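Local coordinates for pectate lyase 1 (Juniperus ashei, PDB 1PXZ), which has low pectate lyase activity, cleaving (1->4)-alpha-D-galacturonan by elimination with calcium as cofactor, and is the major allergen of mountain cedar pollen, at residues L131-V136 with V142-A147; T46-V51 with T57-A62. All coordinates share one frame; numbering follows the deposited sequence.

Contact 1 (L131-V136 with V142-A147)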
# COMPACT_ATOMS: atom_id res chain seq x y z
N LEU A 131 -24.52 -3.98 0.89
CA LEU A 131 -24.62 -5.44 0.96
C LEU A 131 -25.20 -5.95 -0.35
O LEU A 131 -26.08 -5.32 -0.96
CB LEU A 131 -25.47 -5.79 2.16
CG LEU A 131 -26.02 -7.20 2.30
CD1 LEU A 131 -24.95 -8.16 2.79
CD2 LEU A 131 -27.21 -7.19 3.25
N GLY A 132 -24.69 -7.07 -0.86
CA GLY A 132 -25.17 -7.52 -2.16
C GLY A 132 -24.34 -8.68 -2.70
O GLY A 132 -23.29 -9.00 -2.12
N ASP A 133 -24.80 -9.30 -3.78
CA ASP A 133 -24.05 -10.41 -4.39
C ASP A 133 -22.95 -9.90 -5.31
O ASP A 133 -23.05 -8.86 -5.99
CB ASP A 133 -24.98 -11.28 -5.24
CG ASP A 133 -25.94 -12.13 -4.44
OD1 ASP A 133 -25.57 -12.55 -3.33
OD2 ASP A 133 -27.07 -12.39 -4.93
N VAL A 134 -21.85 -10.64 -5.35
CA VAL A 134 -20.71 -10.26 -6.17
C VAL A 134 -20.00 -11.50 -6.72
O VAL A 134 -19.87 -12.46 -5.97
CB VAL A 134 -19.64 -9.49 -5.38
CG1 VAL A 134 -18.54 -9.04 -6.34
CG2 VAL A 134 -20.17 -8.30 -4.61
N LEU A 135 -19.53 -11.48 -7.96
CA LEU A 135 -18.65 -12.53 -8.43
C LEU A 135 -17.27 -12.34 -7.78
O LEU A 135 -16.47 -11.52 -8.24
CB LEU A 135 -18.53 -12.57 -9.96
CG LEU A 135 -17.70 -13.76 -10.45
CD1 LEU A 135 -18.59 -14.97 -10.76
CD2 LEU A 135 -16.87 -13.40 -11.67
N VAL A 136 -17.05 -13.11 -6.72
CA VAL A 136 -15.81 -12.99 -5.95
C VAL A 136 -14.66 -13.38 -6.86
O VAL A 136 -13.69 -12.63 -7.01
CB VAL A 136 -15.85 -13.82 -4.66
CG1 VAL A 136 -14.49 -13.83 -3.99
CG2 VAL A 136 -16.89 -13.25 -3.68
N VAL A 142 -20.54 -16.53 -7.38
CA VAL A 142 -21.25 -15.40 -6.78
C VAL A 142 -21.57 -15.71 -5.32
O VAL A 142 -22.00 -16.81 -4.96
CB VAL A 142 -22.52 -15.06 -7.58
CG1 VAL A 142 -23.35 -13.94 -6.96
CG2 VAL A 142 -22.11 -14.69 -9.00
N GLU A 143 -21.31 -14.70 -4.48
CA GLU A 143 -21.46 -14.81 -3.03
C GLU A 143 -21.96 -13.49 -2.45
O GLU A 143 -21.63 -12.43 -2.98
CB GLU A 143 -20.12 -15.07 -2.35
CG GLU A 143 -19.44 -16.39 -2.67
CD GLU A 143 -18.53 -16.79 -1.52
OE1 GLU A 143 -17.54 -16.07 -1.28
OE2 GLU A 143 -18.84 -17.82 -0.88
N PRO A 144 -22.67 -13.54 -1.34
CA PRO A 144 -23.09 -12.27 -0.73
C PRO A 144 -21.86 -11.63 -0.10
O PRO A 144 -21.04 -12.33 0.48
CB PRO A 144 -24.11 -12.71 0.32
CG PRO A 144 -23.80 -14.14 0.62
CD PRO A 144 -23.11 -14.72 -0.58
N VAL A 145 -21.69 -10.32 -0.24
CA VAL A 145 -20.56 -9.62 0.39
C VAL A 145 -21.10 -8.61 1.37
O VAL A 145 -21.96 -7.80 1.00
CB VAL A 145 -19.70 -8.95 -0.69
CG1 VAL A 145 -18.72 -7.95 -0.09
CG2 VAL A 145 -18.95 -10.01 -1.49
N HIS A 146 -20.70 -8.57 2.63
CA HIS A 146 -21.33 -7.58 3.51
C HIS A 146 -20.98 -6.16 3.07
O HIS A 146 -20.09 -5.96 2.24
CB HIS A 146 -20.92 -7.82 4.96
CG HIS A 146 -19.48 -7.57 5.29
ND1 HIS A 146 -18.49 -8.53 5.19
CD2 HIS A 146 -18.84 -6.47 5.75
CE1 HIS A 146 -17.32 -8.04 5.56
NE2 HIS A 146 -17.51 -6.77 5.90
N ALA A 147 -21.64 -5.17 3.65
CA ALA A 147 -21.27 -3.77 3.43
C ALA A 147 -19.82 -3.51 3.81
O ALA A 147 -19.40 -3.86 4.92
CB ALA A 147 -22.19 -2.87 4.25
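A two-stranded antiparallel beta hairpin, strands 132-137 and 141-145, stands out from the parallel beta-helix, and Gly132, Val134, Glu143 and Val145 supply its hydrogen-bonded pairs. Val145 N donates to Gly132 O at 2.8 Å, and the return bond from Gly132 N to Val145 O is weak at 3.4 Å. In the other pair, Val134 N to Glu143 O measures 3.0 Å and Glu143 N to Val134 O 3.1 Å. The two strand directions lie 132° apart, well short of antiparallel, as expected of a strongly twisted hairpin. On the face that carries Val134 and Val145, Val134 CG2 reaches Val145 CG2 at 3.8 Å; in both valines this is the methyl anti to the carbonyl carbon. Val136 CG2 lies against the aliphatic start and OE1 of Glu143. On the face of Asp133, Leu135, Val142 and Pro144, Val142 splits its methyls: CG1 meets Asp133 CB at 3.6 Å, while CG2 meets Leu135 CD1 at 3.9 Å. At the far end, Leu131 lays CD1 3.5 Å from Val145 O. Pro144 has no N-H to give, but its position in a non-hydrogen-bonded pair with Asp133 requires none, and the ladder stays continuous across the proline.

Contact 2 (T46-V51 with T57-A62)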
# COMPACT_ATOMS: atom_id res chain seq x y z
N THR A 46 -15.62 0.58 -19.67
CA THR A 46 -15.68 1.08 -18.30
C THR A 46 -16.83 0.47 -17.53
O THR A 46 -17.08 0.86 -16.39
CB THR A 46 -15.84 2.61 -18.30
OG1 THR A 46 -17.06 2.95 -18.98
CG2 THR A 46 -14.71 3.27 -19.09
N ASP A 47 -17.54 -0.49 -18.14
CA ASP A 47 -18.73 -1.05 -17.52
C ASP A 47 -18.35 -1.97 -16.35
O ASP A 47 -17.20 -2.40 -16.27
CB ASP A 47 -19.57 -1.88 -18.49
CG ASP A 47 -20.22 -1.09 -19.60
OD1 ASP A 47 -20.28 0.16 -19.54
OD2 ASP A 47 -20.69 -1.76 -20.56
N ASP A 48 -19.36 -2.23 -15.53
CA ASP A 48 -19.23 -3.13 -14.40
C ASP A 48 -20.53 -3.90 -14.16
O ASP A 48 -21.55 -3.27 -13.89
CB ASP A 48 -18.84 -2.40 -13.09
CG ASP A 48 -18.45 -3.37 -11.98
OD1 ASP A 48 -17.72 -4.34 -12.27
OD2 ASP A 48 -18.83 -3.18 -10.81
N ASN A 49 -20.49 -5.22 -14.25
CA ASN A 49 -21.57 -6.09 -13.82
C ASN A 49 -21.02 -7.02 -12.73
O ASN A 49 -20.32 -7.98 -13.01
CB ASN A 49 -22.16 -6.91 -14.98
CG ASN A 49 -23.35 -7.72 -14.53
OD1 ASN A 49 -23.51 -8.06 -13.35
ND2 ASN A 49 -24.23 -8.06 -15.47
N PRO A 50 -21.33 -6.70 -11.48
CA PRO A 50 -20.74 -7.40 -10.34
C PRO A 50 -20.96 -8.91 -10.33
O PRO A 50 -20.08 -9.62 -9.83
CB PRO A 50 -21.45 -6.79 -9.13
CG PRO A 50 -22.25 -5.64 -9.60
CD PRO A 50 -22.23 -5.60 -11.09
N VAL A 51 -22.08 -9.41 -10.84
CA VAL A 51 -22.39 -10.84 -10.69
C VAL A 51 -22.10 -11.65 -11.94
O VAL A 51 -22.12 -12.89 -11.95
CB VAL A 51 -23.86 -11.06 -10.30
CG1 VAL A 51 -24.13 -10.53 -8.89
CG2 VAL A 51 -24.80 -10.43 -11.32
N THR A 57 -14.15 -5.89 -19.60
CA THR A 57 -14.28 -5.02 -18.44
C THR A 57 -13.18 -5.31 -17.43
O THR A 57 -12.52 -6.35 -17.51
CB THR A 57 -15.63 -5.17 -17.70
OG1 THR A 57 -15.80 -6.54 -17.34
CG2 THR A 57 -16.76 -4.74 -18.63
N LEU A 58 -13.02 -4.40 -16.47
CA LEU A 58 -11.97 -4.61 -15.46
C LEU A 58 -12.29 -5.81 -14.59
O LEU A 58 -11.45 -6.66 -14.26
CB LEU A 58 -11.84 -3.32 -14.64
CG LEU A 58 -10.90 -3.41 -13.44
CD1 LEU A 58 -9.51 -3.83 -13.89
CD2 LEU A 58 -10.86 -2.07 -12.69
N ARG A 59 -13.56 -5.94 -14.16
CA ARG A 59 -13.89 -7.04 -13.25
C ARG A 59 -13.72 -8.39 -13.93
O ARG A 59 -13.28 -9.34 -13.29
CB ARG A 59 -15.30 -6.92 -12.68
CG ARG A 59 -15.62 -7.99 -11.63
CD ARG A 59 -17.08 -7.79 -11.19
NE ARG A 59 -17.32 -6.47 -10.61
CZ ARG A 59 -17.16 -6.19 -9.33
NH1 ARG A 59 -16.77 -7.12 -8.46
NH2 ARG A 59 -17.41 -4.96 -8.90
N TYR A 60 -14.05 -8.50 -15.21
CA TYR A 60 -13.78 -9.79 -15.87
C TYR A 60 -12.31 -10.14 -15.79
O TYR A 60 -11.91 -11.24 -15.44
CB TYR A 60 -14.23 -9.71 -17.33
CG TYR A 60 -14.06 -10.99 -18.12
CD1 TYR A 60 -15.09 -11.93 -18.18
CD2 TYR A 60 -12.90 -11.27 -18.82
CE1 TYR A 60 -14.96 -13.11 -18.90
CE2 TYR A 60 -12.76 -12.44 -19.54
CZ TYR A 60 -13.79 -13.35 -19.58
OH TYR A 60 -13.61 -14.51 -20.31
N GLY A 61 -11.41 -9.24 -16.16
CA GLY A 61 -10.02 -9.70 -16.12
C GLY A 61 -9.55 -9.95 -14.70
O GLY A 61 -8.78 -10.88 -14.43
N ALA A 62 -9.99 -9.10 -13.77
CA ALA A 62 -9.50 -9.21 -12.39
C ALA A 62 -9.98 -10.48 -11.71
O ALA A 62 -9.37 -10.95 -10.75
CB ALA A 62 -9.94 -7.99 -11.60
O HOH W 1 -15.74 -3.91 -14.25
O HOH W 2 -14.46 -1.93 -16.64
O HOH W 3 -18.33 -6.29 -15.83
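Arg59 holds CG anti to its backbone N (chi1 -175°) and bends at chi3 (-60°), which carries the guanidinium to the carboxylate of Asp48, whose own CG also lies anti to its N. The result is a side-on, two-pronged salt bridge joining the loop after strand 39-43 to the first turn of helix 58-63. Arg59 NE donates to Asp48 OD1 at 2.7 Å and Arg59 NH2 to Asp48 OD2 at 3.0 Å. Both oxygens use their syn lone pairs, and the two planes are only 28° apart, so the paired bonds fix the rotation of both groups. Pro50 CA lies over one guanidinium face, offset toward its rim and 3.6 Å from Arg59 NE. Outside the two segments, Met82 O accepts from NH2, Pro83 O accepts from NH1, and Lys81 N donates to Asp48 OD2, which ties the ion pair to the chain entering strand 84-85.

Thr57 is the N-cap: its OG1 accepts from Tyr60 N in a weak bond of 3.4 Å and is also hydrogen-bonded to Thr54 O. Its methyl CG2 turns instead to the loop, 3.4 Å from Asp47 O. Water completes the joint. One molecule accepts from Leu58 N and lies within hydrogen-bonding distance of Asp47 O, and another links Asn49 N to Thr57 OG1, so first-turn and loop N-H groups find acceptors without direct backbone pairing between the segments. Farther along the loop, Asn49 OD1 accepts from Val51 N, forming an Asx turn. A third water accepts from Arg59 N at 3.0 Å and lies 2.8 Å from Asp48 OD1, so Asp48 OD1 has both the NE of Arg59 and the water on that residue's backbone N within hydrogen-bonding distance.

How the contacts relate
Contact 2 closes before contact 1 opens along the chain, and their centres are 14 Å apart on the same side of the molecule's centre. They share no strand or helix, yet they meet directly: Leu135 N of the hairpin lies 2.7 Å from Pro50 O, a probable hydrogen bond, while Val134 CG1 packs on Arg59 NH1 at 3.4 Å. Val51 also touches the hairpin, its O reaching Val142 CG2 and its CG1 reaching Asp133 O. Thus the loop and helix 58-63 at the early end of the beta-helix are touched by a hairpin inserted between strands 122-124 and 153-156, joining parts distant in sequence. Beyond the hairpin, the chain continues to Asp149, a calcium ligand by similarity.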